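Local coordinates for protein DNA polymerase (Pyrobaculum calidifontis, PDB 5MDN) that probably catalyses template-directed DNA synthesis from deoxyribonucleoside triphosphates, as a family B DNA polymerase of a hyperthermophilic archaeon, at residues Pro250-Gly258 with Trp268-Val276. Numbering follows the deposited sequence.
Sequences PLRVDRLGG and WSVVGRANV
Arg-255 and Arg-273 cross at a slant, their guanidinium planes 60° apart. CG of Arg-255 lies over one face of the Arg-273 guanidinium, toward its rim, 3.6 Å from CZ of Arg-273. The Arg-255 chain runs extended from CG to NE, while that of Arg-273 bends at chi3. NE of Arg-255 and NH2 of Arg-273, both donors, come within 3.4 Å. Nearby acids probably offset the like charges. OD1 of Asp-223 forms salt bridges with these two nitrogens, and OD1 of Asp-225 forms another with NH2 of Arg-255. NE of Arg-273 also donates to the carbonyl of Pro-224.

The two loops are tied by one backbone hydrogen bond, Arg-255 N to Val-271 O (3.1 Å, 174° at the hydrogen). Asp-254 lies alongside Val-271, both side chains pointing the same way. OD2 of Asp-254 is 3.7 Å from CB of Val-271. The carboxylate is turned back on its own loop by chi1 of 73°. There OD1 accepts from Leu-256 N, making an Asx turn, and from Gly-258 N, on opposite faces of the carboxylate plane.

CG1 of Val-270 lies against both CB of Asp-254 (3.6 Å) and CG2 of Val-253 (3.9 Å). CD2 of Leu-256 touches CG1 of Val-271 at 3.7 Å, the side chains crossing at about a right angle.

Gly-272 N donates to OD2 of Asp-7, which with Asp-363 binds a magnesium ion, distinct from the site at Asp-169 and Asp-236. The Asx turn opens a type I turn, Asp-254 to Gly-257, docked on the type II turn Val-270 to Arg-273. That second turn borders the Asp-7 site and leads into edge strand 274-277 of the RNase H-like exonuclease domain.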
# COMPACT_ATOMS: atom_id res chain seq x y z
N PRO A 250 -18.78 -22.56 10.40
CA PRO A 250 -17.54 -21.88 10.81
C PRO A 250 -16.59 -21.70 9.64
O PRO A 250 -16.47 -22.56 8.76
CB PRO A 250 -16.96 -22.81 11.87
CG PRO A 250 -17.47 -24.16 11.50
CD PRO A 250 -18.85 -23.94 10.92
N LEU A 251 -15.90 -20.55 9.63
CA LEU A 251 -14.99 -20.19 8.54
C LEU A 251 -13.56 -20.59 8.91
O LEU A 251 -12.65 -19.76 9.01
CB LEU A 251 -15.10 -18.70 8.25
CG LEU A 251 -14.43 -18.13 6.99
CD1 LEU A 251 -14.89 -18.88 5.74
CD2 LEU A 251 -14.70 -16.64 6.86
N ARG A 252 -13.37 -21.89 9.12
CA ARG A 252 -12.12 -22.44 9.63
C ARG A 252 -11.18 -22.69 8.46
O ARG A 252 -11.16 -23.78 7.88
CB ARG A 252 -12.37 -23.71 10.43
CG ARG A 252 -13.23 -23.52 11.66
CD ARG A 252 -13.42 -24.84 12.38
NE ARG A 252 -14.01 -25.85 11.50
CZ ARG A 252 -13.33 -26.85 10.96
NH1 ARG A 252 -12.03 -26.98 11.20
NH2 ARG A 252 -13.94 -27.73 10.17
N VAL A 253 -10.39 -21.68 8.11
CA VAL A 253 -9.51 -21.76 6.94
C VAL A 253 -8.03 -21.79 7.29
O VAL A 253 -7.22 -22.19 6.44
CB VAL A 253 -9.80 -20.62 5.94
CG1 VAL A 253 -11.20 -20.77 5.36
CG2 VAL A 253 -9.63 -19.27 6.62
N ASP A 254 -7.63 -21.39 8.50
CA ASP A 254 -6.21 -21.35 8.81
C ASP A 254 -5.69 -22.76 9.12
O ASP A 254 -6.44 -23.74 9.16
CB ASP A 254 -5.93 -20.35 9.93
CG ASP A 254 -6.39 -20.82 11.31
OD1 ASP A 254 -6.47 -22.04 11.59
OD2 ASP A 254 -6.67 -19.94 12.16
N ARG A 255 -4.37 -22.86 9.33
CA ARG A 255 -3.73 -24.16 9.46
C ARG A 255 -3.95 -24.84 10.81
O ARG A 255 -3.56 -26.00 10.96
CB ARG A 255 -2.23 -24.06 9.15
CG ARG A 255 -1.95 -23.90 7.66
CD ARG A 255 -0.60 -24.49 7.28
NE ARG A 255 -0.38 -24.48 5.83
CZ ARG A 255 0.53 -23.76 5.19
NH1 ARG A 255 1.34 -22.96 5.86
NH2 ARG A 255 0.63 -23.85 3.87
N LEU A 256 -4.54 -24.15 11.78
CA LEU A 256 -4.89 -24.78 13.05
C LEU A 256 -6.41 -24.79 13.24
O LEU A 256 -6.92 -24.62 14.35
CB LEU A 256 -4.21 -24.08 14.23
CG LEU A 256 -2.68 -24.12 14.34
CD1 LEU A 256 -2.15 -25.54 14.12
CD2 LEU A 256 -2.00 -23.13 13.40
N GLY A 257 -7.13 -25.03 12.15
CA GLY A 257 -8.58 -25.11 12.19
C GLY A 257 -9.28 -23.89 12.73
O GLY A 257 -10.38 -24.00 13.27
N GLY A 258 -8.67 -22.71 12.60
CA GLY A 258 -9.21 -21.49 13.14
C GLY A 258 -9.75 -20.57 12.05
O GLY A 258 -9.55 -20.77 10.86
N TRP A 268 -6.25 -8.86 7.54
CA TRP A 268 -6.91 -10.03 8.11
C TRP A 268 -5.91 -11.17 8.23
O TRP A 268 -5.32 -11.58 7.22
CB TRP A 268 -8.12 -10.44 7.27
CG TRP A 268 -9.32 -9.60 7.57
CD1 TRP A 268 -9.54 -8.31 7.18
CD2 TRP A 268 -10.46 -9.98 8.34
NE1 TRP A 268 -10.75 -7.87 7.65
CE2 TRP A 268 -11.34 -8.88 8.37
CE3 TRP A 268 -10.84 -11.16 9.01
CZ2 TRP A 268 -12.56 -8.91 9.04
CZ3 TRP A 268 -12.05 -11.19 9.67
CH2 TRP A 268 -12.90 -10.07 9.68
N SER A 269 -5.73 -11.66 9.45
CA SER A 269 -4.77 -12.72 9.72
C SER A 269 -5.41 -14.08 9.48
O SER A 269 -6.52 -14.35 9.95
CB SER A 269 -4.25 -12.63 11.15
OG SER A 269 -3.50 -13.78 11.50
N VAL A 270 -4.71 -14.94 8.75
CA VAL A 270 -5.06 -16.35 8.60
C VAL A 270 -3.85 -17.13 9.10
O VAL A 270 -2.85 -17.26 8.38
CB VAL A 270 -5.43 -16.71 7.16
CG1 VAL A 270 -5.91 -18.14 7.08
CG2 VAL A 270 -6.49 -15.76 6.62
N VAL A 271 -3.93 -17.63 10.33
CA VAL A 271 -2.77 -18.17 11.02
C VAL A 271 -2.12 -19.28 10.20
O VAL A 271 -2.81 -20.17 9.67
CB VAL A 271 -3.16 -18.67 12.42
CG1 VAL A 271 -2.03 -19.47 13.05
CG2 VAL A 271 -3.55 -17.49 13.31
N GLY A 272 -0.80 -19.23 10.09
CA GLY A 272 -0.04 -20.23 9.36
C GLY A 272 -0.01 -20.05 7.86
O GLY A 272 0.40 -20.97 7.15
N ARG A 273 -0.42 -18.89 7.35
CA ARG A 273 -0.35 -18.60 5.93
C ARG A 273 -0.42 -17.10 5.72
O ARG A 273 -0.82 -16.35 6.62
CB ARG A 273 -1.45 -19.33 5.15
CG ARG A 273 -2.76 -19.50 5.90
CD ARG A 273 -3.79 -20.22 5.04
NE ARG A 273 -3.34 -21.55 4.63
CZ ARG A 273 -3.95 -22.68 4.95
NH1 ARG A 273 -5.06 -22.66 5.69
NH2 ARG A 273 -3.47 -23.84 4.53
N ALA A 274 -0.04 -16.66 4.53
CA ALA A 274 0.06 -15.24 4.19
C ALA A 274 -1.20 -14.82 3.44
O ALA A 274 -1.41 -15.22 2.29
CB ALA A 274 1.31 -14.97 3.36
N ASN A 275 -2.04 -14.02 4.09
CA ASN A 275 -3.19 -13.39 3.44
C ASN A 275 -2.74 -12.07 2.84
O ASN A 275 -2.50 -11.10 3.57
CB ASN A 275 -4.34 -13.20 4.42
CG ASN A 275 -5.52 -12.49 3.80
OD1 ASN A 275 -5.94 -12.81 2.69
ND2 ASN A 275 -6.07 -11.52 4.52
N VAL A 276 -2.62 -12.02 1.52
CA VAL A 276 -2.18 -10.83 0.80
C VAL A 276 -3.38 -10.22 0.08
O VAL A 276 -4.12 -10.93 -0.61
CB VAL A 276 -1.05 -11.15 -0.19
CG1 VAL A 276 -0.56 -9.88 -0.87
CG2 VAL A 276 0.10 -11.84 0.53